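Local structure of MutT/nudix family protein (Enterococcus faecalis, 2FML) at residues Ala8-Lys11 / Asn12-Arg16; Lys192-Asn195 / Arg196-Lys200; Glu204-Val207 / Leu208-Leu211; Ser238-Lys241 / Lys242-Gln246. The protein is of unknown function but joins a Nudix domain to an NrtR-like winged-helix domain, consistent with a nucleotide-responsive regulator, perhaps with hydrolase activity. All blocks are in the same frame, centred on the assembly; numbering follows the deposited sequence.

Contact 1 (Ala8-Lys11 / Asn12-Arg16); sequences AEEK and NYYER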
# COMPACT_ATOMS: atom_id res chain seq x y z
N ALA A 8 8.39 37.99 3.72
CA ALA A 8 7.94 37.46 2.39
C ALA A 8 9.06 37.45 1.35
O ALA A 8 9.29 36.43 0.71
CB ALA A 8 6.74 38.21 1.87
N GLU A 9 9.76 38.57 1.21
CA GLU A 9 10.89 38.71 0.27
C GLU A 9 12.06 37.75 0.56
O GLU A 9 12.64 37.13 -0.36
CB GLU A 9 11.39 40.14 0.25
CG GLU A 9 12.52 40.37 -0.75
CD GLU A 9 12.89 41.84 -0.90
OE1 GLU A 9 12.15 42.56 -1.64
OE2 GLU A 9 13.92 42.23 -0.30
N GLU A 10 12.40 37.64 1.84
CA GLU A 10 13.41 36.71 2.28
C GLU A 10 13.12 35.24 1.87
O GLU A 10 14.01 34.51 1.37
CB GLU A 10 13.53 36.81 3.80
CG GLU A 10 14.56 35.90 4.38
CD GLU A 10 14.75 36.16 5.85
OE1 GLU A 10 14.72 37.34 6.27
OE2 GLU A 10 14.93 35.19 6.58
N LYS A 11 11.91 34.80 2.15
CA LYS A 11 11.52 33.40 1.94
C LYS A 11 11.45 33.05 0.44
O LYS A 11 11.86 31.97 0.02
CB LYS A 11 10.19 33.16 2.66
CG LYS A 11 9.44 31.91 2.35
CD LYS A 11 8.17 31.87 3.16
CE LYS A 11 7.04 31.09 2.47
NZ LYS A 11 7.00 29.61 2.78
N ASN A 12 10.97 33.93 -0.41
CA ASN A 12 11.03 33.49 -1.80
C ASN A 12 12.38 33.67 -2.50
O ASN A 12 12.66 32.95 -3.42
CB ASN A 12 9.84 33.94 -2.67
CG ASN A 12 9.69 35.37 -2.64
OD1 ASN A 12 9.97 35.95 -1.61
ND2 ASN A 12 9.33 35.99 -3.78
N TYR A 13 13.23 34.57 -2.01
CA TYR A 13 14.61 34.60 -2.44
C TYR A 13 15.24 33.19 -2.20
O TYR A 13 15.91 32.65 -3.05
CB TYR A 13 15.42 35.72 -1.73
CG TYR A 13 16.87 35.48 -2.03
CD1 TYR A 13 17.64 34.70 -1.16
CD2 TYR A 13 17.44 35.93 -3.22
CE1 TYR A 13 18.94 34.39 -1.49
CE2 TYR A 13 18.77 35.63 -3.54
CZ TYR A 13 19.48 34.85 -2.67
OH TYR A 13 20.76 34.50 -2.96
N TYR A 14 15.04 32.61 -1.01
CA TYR A 14 15.60 31.29 -0.67
C TYR A 14 14.93 30.11 -1.42
O TYR A 14 15.65 29.21 -1.87
CB TYR A 14 15.63 31.08 0.86
CG TYR A 14 16.80 31.88 1.52
CD1 TYR A 14 16.59 33.11 2.21
CD2 TYR A 14 18.12 31.43 1.38
CE1 TYR A 14 17.67 33.85 2.78
CE2 TYR A 14 19.20 32.16 1.94
CZ TYR A 14 18.99 33.34 2.64
OH TYR A 14 20.14 33.99 3.10
N GLU A 15 13.59 30.12 -1.54
CA GLU A 15 12.83 29.13 -2.37
C GLU A 15 13.14 29.17 -3.87
O GLU A 15 13.35 28.16 -4.50
CB GLU A 15 11.33 29.26 -2.10
CG GLU A 15 11.07 29.13 -0.60
CD GLU A 15 9.61 29.30 -0.20
OE1 GLU A 15 8.82 29.81 -1.01
OE2 GLU A 15 9.27 28.97 0.96
N ARG A 16 13.24 30.38 -4.40
CA ARG A 16 13.21 30.63 -5.84
C ARG A 16 14.49 31.15 -6.51
O ARG A 16 14.61 31.04 -7.73
CB ARG A 16 12.08 31.61 -6.11
CG ARG A 16 10.78 31.02 -5.63
CD ARG A 16 9.64 31.91 -5.87
NE ARG A 16 8.39 31.15 -5.73
CZ ARG A 16 7.19 31.70 -5.51
NH1 ARG A 16 6.12 30.91 -5.44
NH2 ARG A 16 7.06 33.02 -5.33

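Contact 2 (Lys192-Asn195 / Arg196-Lys200); sequences KAFN and RVVDK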
# COMPACT_ATOMS: atom_id res chain seq x y z
N LYS A 192 -7.15 -8.23 6.02
CA LYS A 192 -6.49 -7.63 4.82
C LYS A 192 -5.37 -8.52 4.26
O LYS A 192 -5.30 -8.75 3.05
CB LYS A 192 -5.98 -6.20 5.08
CG LYS A 192 -5.48 -5.35 3.86
CD LYS A 192 -6.61 -4.62 3.01
CE LYS A 192 -7.40 -3.53 3.70
NZ LYS A 192 -8.36 -2.82 2.65
N ALA A 193 -4.53 -9.04 5.15
CA ALA A 193 -3.43 -9.95 4.78
C ALA A 193 -3.94 -11.24 4.18
O ALA A 193 -3.39 -11.73 3.15
CB ALA A 193 -2.51 -10.23 6.01
N PHE A 194 -5.00 -11.80 4.79
CA PHE A 194 -5.52 -13.08 4.33
C PHE A 194 -6.14 -12.96 2.93
O PHE A 194 -5.87 -13.79 2.04
CB PHE A 194 -6.52 -13.67 5.35
CG PHE A 194 -6.89 -15.08 5.08
CD1 PHE A 194 -6.16 -16.11 5.62
CD2 PHE A 194 -7.95 -15.39 4.20
CE1 PHE A 194 -6.50 -17.45 5.31
CE2 PHE A 194 -8.28 -16.73 3.87
CZ PHE A 194 -7.55 -17.75 4.44
N ASN A 195 -6.97 -11.93 2.75
CA ASN A 195 -7.65 -11.65 1.47
C ASN A 195 -6.63 -11.24 0.37
O ASN A 195 -6.84 -11.53 -0.80
CB ASN A 195 -8.71 -10.55 1.70
CG ASN A 195 -9.94 -11.10 2.39
OD1 ASN A 195 -10.19 -12.30 2.30
ND2 ASN A 195 -10.71 -10.26 3.08
N ARG A 196 -5.53 -10.58 0.77
CA ARG A 196 -4.51 -10.17 -0.19
C ARG A 196 -3.84 -11.38 -0.82
O ARG A 196 -3.59 -11.39 -2.03
CB ARG A 196 -3.44 -9.24 0.46
CG ARG A 196 -2.23 -8.90 -0.47
CD ARG A 196 -2.62 -7.85 -1.53
NE ARG A 196 -3.59 -6.88 -0.96
CZ ARG A 196 -3.30 -5.70 -0.46
NH1 ARG A 196 -2.04 -5.25 -0.46
NH2 ARG A 196 -4.29 -4.94 0.02
N VAL A 197 -3.56 -12.39 -0.01
CA VAL A 197 -3.02 -13.68 -0.49
C VAL A 197 -3.99 -14.44 -1.47
O VAL A 197 -3.61 -14.80 -2.60
CB VAL A 197 -2.59 -14.60 0.70
CG1 VAL A 197 -2.10 -15.98 0.18
CG2 VAL A 197 -1.54 -13.91 1.61
N VAL A 198 -5.24 -14.68 -1.02
CA VAL A 198 -6.34 -15.13 -1.90
C VAL A 198 -6.44 -14.37 -3.23
O VAL A 198 -6.57 -15.01 -4.28
CB VAL A 198 -7.72 -15.05 -1.20
CG1 VAL A 198 -8.79 -15.49 -2.17
CG2 VAL A 198 -7.75 -15.89 0.09
N ASP A 199 -6.37 -13.02 -3.19
CA ASP A 199 -6.38 -12.16 -4.40
C ASP A 199 -5.18 -12.25 -5.32
O ASP A 199 -5.29 -11.90 -6.51
CB ASP A 199 -6.56 -10.67 -4.06
CG ASP A 199 -7.92 -10.36 -3.44
OD1 ASP A 199 -8.80 -11.25 -3.51
OD2 ASP A 199 -8.09 -9.24 -2.88
N LYS A 200 -4.04 -12.68 -4.80
CA LYS A 200 -2.78 -12.54 -5.51
C LYS A 200 -2.25 -13.88 -5.97
O LYS A 200 -1.64 -13.96 -7.05
CB LYS A 200 -1.74 -11.79 -4.65
CG LYS A 200 -1.04 -10.67 -5.37
CD LYS A 200 -0.96 -9.44 -4.50
CE LYS A 200 -1.02 -8.18 -5.37
NZ LYS A 200 -1.48 -6.95 -4.64

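Contact 3 (Glu204-Val207 / Leu208-Leu211); sequences EPQV and LQVL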
# COMPACT_ATOMS: atom_id res chain seq x y z
N GLU A 204 0.21 -14.42 -8.94
CA GLU A 204 1.49 -14.13 -8.32
C GLU A 204 1.61 -14.96 -7.04
O GLU A 204 1.20 -14.53 -5.97
CB GLU A 204 1.64 -12.63 -8.07
CG GLU A 204 2.90 -12.22 -7.37
CD GLU A 204 2.79 -10.78 -6.83
OE1 GLU A 204 2.63 -9.85 -7.64
OE2 GLU A 204 2.82 -10.61 -5.59
N PRO A 205 2.11 -16.21 -7.19
CA PRO A 205 2.09 -17.17 -6.06
C PRO A 205 3.24 -17.03 -5.06
O PRO A 205 3.81 -18.05 -4.63
CB PRO A 205 2.10 -18.55 -6.78
CG PRO A 205 2.23 -18.27 -8.26
CD PRO A 205 2.65 -16.85 -8.41
N GLN A 206 3.56 -15.80 -4.65
CA GLN A 206 4.61 -15.59 -3.66
C GLN A 206 4.37 -16.43 -2.41
O GLN A 206 5.31 -16.97 -1.84
CB GLN A 206 4.75 -14.12 -3.27
CG GLN A 206 5.91 -13.29 -3.88
CD GLN A 206 6.05 -11.89 -3.16
OE1 GLN A 206 6.75 -10.96 -3.62
NE2 GLN A 206 5.36 -11.76 -2.03
N VAL A 207 3.11 -16.57 -2.01
CA VAL A 207 2.73 -17.34 -0.80
C VAL A 207 3.35 -18.74 -0.69
O VAL A 207 3.61 -19.22 0.43
CB VAL A 207 1.18 -17.45 -0.61
CG1 VAL A 207 0.55 -18.39 -1.68
CG2 VAL A 207 0.85 -17.93 0.84
N LEU A 208 3.62 -19.38 -1.84
CA LEU A 208 4.30 -20.70 -1.88
C LEU A 208 5.72 -20.65 -1.26
O LEU A 208 6.38 -21.68 -1.16
CB LEU A 208 4.36 -21.25 -3.32
CG LEU A 208 3.00 -21.41 -4.00
CD1 LEU A 208 3.20 -21.97 -5.36
CD2 LEU A 208 2.08 -22.32 -3.18
N GLN A 209 6.19 -19.45 -0.89
CA GLN A 209 7.40 -19.27 -0.07
C GLN A 209 7.32 -20.01 1.27
O GLN A 209 8.33 -20.55 1.72
CB GLN A 209 7.66 -17.80 0.20
CG GLN A 209 8.44 -17.06 -0.85
CD GLN A 209 8.65 -15.59 -0.46
OE1 GLN A 209 8.43 -15.21 0.67
NE2 GLN A 209 9.05 -14.78 -1.41
N VAL A 210 6.14 -20.06 1.89
CA VAL A 210 5.94 -20.81 3.14
C VAL A 210 6.33 -22.33 3.05
O VAL A 210 6.46 -23.02 4.07
CB VAL A 210 4.48 -20.72 3.71
CG1 VAL A 210 4.02 -19.26 3.88
CG2 VAL A 210 3.55 -21.48 2.90
N LEU A 211 6.49 -22.80 1.81
CA LEU A 211 6.82 -24.19 1.53
C LEU A 211 8.33 -24.43 1.50
O LEU A 211 8.75 -25.57 1.47
CB LEU A 211 6.16 -24.63 0.21
CG LEU A 211 4.70 -25.05 0.21
CD1 LEU A 211 4.29 -25.45 -1.21
CD2 LEU A 211 4.42 -26.23 1.20

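Contact 4 (Ser238-Lys241 / Lys242-Gln246); sequences SNFK and KAMTQ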
# COMPACT_ATOMS: atom_id res chain seq x y z
N SER A 238 -4.04 -31.75 -12.57
CA SER A 238 -3.72 -31.53 -13.98
C SER A 238 -4.05 -30.11 -14.49
O SER A 238 -3.30 -29.55 -15.34
CB SER A 238 -4.45 -32.61 -14.82
OG SER A 238 -4.60 -32.23 -16.21
N ASN A 239 -5.16 -29.53 -13.96
CA ASN A 239 -5.55 -28.17 -14.30
C ASN A 239 -4.70 -27.14 -13.57
O ASN A 239 -4.43 -26.06 -14.12
CB ASN A 239 -7.03 -27.96 -13.95
CG ASN A 239 -7.98 -28.43 -15.04
OD1 ASN A 239 -8.22 -27.72 -16.01
ND2 ASN A 239 -8.53 -29.62 -14.87
N PHE A 240 -4.31 -27.46 -12.33
CA PHE A 240 -3.46 -26.61 -11.49
C PHE A 240 -2.02 -26.61 -12.03
O PHE A 240 -1.40 -25.54 -12.18
CB PHE A 240 -3.51 -27.07 -10.03
CG PHE A 240 -2.69 -26.24 -9.08
CD1 PHE A 240 -3.26 -25.20 -8.35
CD2 PHE A 240 -1.32 -26.50 -8.90
CE1 PHE A 240 -2.50 -24.44 -7.46
CE2 PHE A 240 -0.54 -25.74 -8.03
CZ PHE A 240 -1.14 -24.70 -7.30
N LYS A 241 -1.51 -27.81 -12.34
CA LYS A 241 -0.17 -27.95 -12.95
C LYS A 241 0.02 -27.04 -14.17
O LYS A 241 1.15 -26.31 -14.30
CB LYS A 241 0.12 -29.40 -13.32
CG LYS A 241 1.61 -29.71 -13.40
CD LYS A 241 1.86 -31.00 -14.17
CE LYS A 241 3.26 -31.51 -13.89
NZ LYS A 241 3.56 -32.70 -14.73
N LYS A 242 -1.12 -27.02 -15.02
CA LYS A 242 -1.02 -26.25 -16.27
C LYS A 242 -1.13 -24.73 -16.08
O LYS A 242 -0.35 -23.96 -16.66
CB LYS A 242 -2.04 -26.74 -17.31
CG LYS A 242 -1.42 -27.65 -18.38
CD LYS A 242 -0.95 -26.82 -19.59
CE LYS A 242 0.47 -26.27 -19.41
NZ LYS A 242 1.38 -26.87 -20.43
N ALA A 243 -2.09 -24.32 -15.25
CA ALA A 243 -2.34 -22.92 -14.96
C ALA A 243 -1.20 -22.20 -14.21
O ALA A 243 -1.04 -20.99 -14.35
CB ALA A 243 -3.65 -22.77 -14.20
N MSE A 244 -0.40 -22.94 -13.45
CA MSE A 244 0.55 -22.32 -12.53
C MSE A 244 2.03 -22.48 -12.86
O MSE A 244 2.87 -21.81 -12.23
CB MSE A 244 0.32 -22.89 -11.13
CG MSE A 244 -1.06 -22.67 -10.60
SE MSE A 244 -1.53 -20.77 -10.37
CE MSE A 244 -3.60 -21.20 -10.17
N THR A 245 2.35 -23.35 -13.82
CA THR A 245 3.75 -23.75 -14.04
C THR A 245 4.65 -22.56 -14.47
O THR A 245 5.82 -22.51 -14.14
CB THR A 245 3.91 -25.03 -14.98
OG1 THR A 245 4.90 -25.89 -14.36
CG2 THR A 245 4.31 -24.65 -16.49
N GLN A 246 3.98 -21.70 -15.30
CA GLN A 246 4.55 -20.43 -15.73
C GLN A 246 5.28 -19.62 -14.63
O GLN A 246 6.16 -18.84 -14.93
CB GLN A 246 3.43 -19.57 -16.33
CG GLN A 246 2.47 -19.01 -15.29
CD GLN A 246 1.28 -18.29 -15.92
OE1 GLN A 246 1.43 -17.26 -16.59
NE2 GLN A 246 0.07 -18.84 -15.71

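Contact 1 (Ala8-Lys11 / Asn12-Arg16)
Lys-11 and Glu-15 form an i to i+4 salt bridge on the short N-terminal alpha-helix 7-16, a surface contact centred about 44 Å from the centre of the chain. The helical assignment rests on four backbone bonds of the i+4 to i kind, Asn-12 to Ala-8 through Glu-15 to Lys-11; the last is the straightest, with an N-H...O angle of 170° and 3.0 Å between Glu-15 N and Lys-11 O.

One turn apart, Glu-10 and Tyr-14 meet on another side of the helix. CG of Glu-10 lies 4.1 Å from CE1 of Tyr-14, and the carboxylate and ring planes stand 75° apart, so these two flat groups do not stack. Tyr-14 also brings its ring edge to the backbone, with CD1 at 3.1 Å from Glu-10 O. Over one face of that ring sits CD1 of Tyr-13, 3.8 Å above its plane and over its centre.

The second helix of the N-terminal region, 20-27, shares in these contacts: Trp-26 stacks on Tyr-14 and hydrogen-bonds OE2 of Glu-10 through its indole nitrogen. At the C-terminal part of helix 7-16, the carbonyl oxygen of Glu-15 accepts a hydrogen bond from Arg-69 of the second subunit, so the helix takes part in the dimer interface.

In the salt bridge, the Lys-11 chain runs extended until it bends at its last torsion (chi4 90°), which brings NZ to 3.0 Å from Glu-15 OE2, on the syn lone pair of that oxygen.

Contact 2 (Lys192-Asn195 / Arg196-Lys200)
Apolar contact is made by Phe-194 and Val-198, one turn apart on helix 186-200. CG2 of Val-198 lies 3.9 Å from CE2 of Phe-194, approaching the ring obliquely. The phenyl group also meets the ring of Phe-227, on helix 217-228 of the winged-helix region, while Val-197 packs on Leu-129 and Phe-131 of strand 123-131.

Backbone hydrogen bonds account for the helical turn. Val-198 N to Phe-194 O is 3.2 Å long and nearly straight at 169°, whereas Arg-196 N to Lys-192 O, at 2.9 Å, is more bent (141°).

Among the polar side chains, Lys-192 and Arg-196 run across each other. Bends at chi2 and chi3 in both chains bring the aliphatic CD of Lys-192 to 3.8 Å from Arg-196 NH2. Arg-196 NH1 is bound to the carbonyl oxygen of Leu-109, which helps fix the guanidinium against strand 106-112, and Asn-195 ND2 is bound to that of Leu-171.

The guanidinium of Arg-196 thus lies against methylenes of Lys-192 and not against its ammonium group; Lys-192 NZ stays 5.3 Å from Arg-196 NH2, a separation that probably eases the repulsion between the two cations.

Contact 3 (Glu204-Val207 / Leu208-Leu211)
Pro-205 and Leu-208 make the closest apolar contact between Glu-204-Val-207 and Leu-208-Leu-211, with Pro-205 CB 3.9 Å from Leu-208 CD1. The leucine CG lies anti to its own carbonyl carbon (chi1 -57°), on the side that brings the branched end back beside the proline ring. The backbone is a short 3-10 helix, as three successive i+3 to i hydrogen bonds show. Leu-208 N to Pro-205 O is 3.1 Å long, and its donor stands 48° out of the carbonyl plane rather than on a lone pair. Gln-209 N to Gln-206 O is shorter, at 2.8 Å, and Val-210 N to Val-207 O measures 3.0 Å. Pro-205 itself centres an inverse gamma turn, which leads the chain into this helix.

In the next shell, Val-207 reaches Phe-227 and Leu-208 reaches Phe-224, both on helix 217-228. From the other domain, Phe-131 of strand 123-131 packs against Gln-206, Val-207, Gln-209 and Val-210, while Tyr-49 of strand 39-50 touches Val-210 and Leu-211. The 3-10 helix therefore lies between the Nudix sheet and the first long helix of the winged-helix domain.

The carbonyl oxygens of Pro-205, Gln-206 and Val-207 all have backbone N-H partners, those of Pro-205 and Val-207 receiving theirs from above the carbonyl plane, while the valine and leucine side chains make apolar contacts to both domains.

Contact 4 (Ser238-Lys241 / Lys242-Gln246)
Ala-243 N bonds to Asn-239 O at 3.1 Å, with an N-H...O angle of 160°, the shortest sound polar bond between Ser-238-Lys-241 and Lys-242-Gln-246 and a regular alpha-helical link. Two weak bonds flank it: Lys-242 N to Ser-238 O, at 3.4 Å, and Met-244 N to Phe-240 O. Within 242-246, Gln-246 NE2 donates to Ala-243 O at 2.8 Å, which shows that the glutamine side chain turns back on the C-terminal part of helix 237-244. The acceptor lies in the plane of the glutamine amide, so the N-H is well aimed.

The principal side-chain contact is that of Phe-240 with Met-244, present as selenomethionine, one turn later. Its CG stands 3.8 Å from the ring centroid and only 8° off the normal, which makes a CH-pi contact over the middle of the face. The selenium is further off, 5.2 Å from the same centroid and above the same face, a more distant Met-aromatic contact. A chi1 of -59° sets Met-244 CG beside its backbone N, and a bend at chi2 then turns the selenium aside, leaving CG as the atom nearest the ring.

At the start of the segment Asn-239 ND2 is held by Asp-236. Lys-241 and Thr-245 touch Tyr-265. The Phe-240 ring leans on helix 217-228, meeting Phe-224 edge-to-face and touching Ile-217, Ala-220 and Arg-221, so this contact joins helix 237-244 to helix 217-228.

In the fold
Contacts 2 and 3 lie at the junction of the two domains and contact 4 in the winged-helix region, whereas contact 1 stands apart on the N-terminal helix: its centre is about 49 Å from that of contact 2 and about 62 Å from that of contact 4. Contacts 2 and 3 have centres about 12 Å apart and touch directly, Val-197 CG1 meeting Val-207 CG2 at 3.6 Å. Contacts 3 and 4, with nearest atoms about 5 Å apart, do not touch, but helix 217-228 bridges them, since Phe-224 packs on both Leu-208 and Phe-240. Phe-227 similarly links Phe-194 to Val-207. Phe-131 of the Nudix sheet touches contacts 2 and 3.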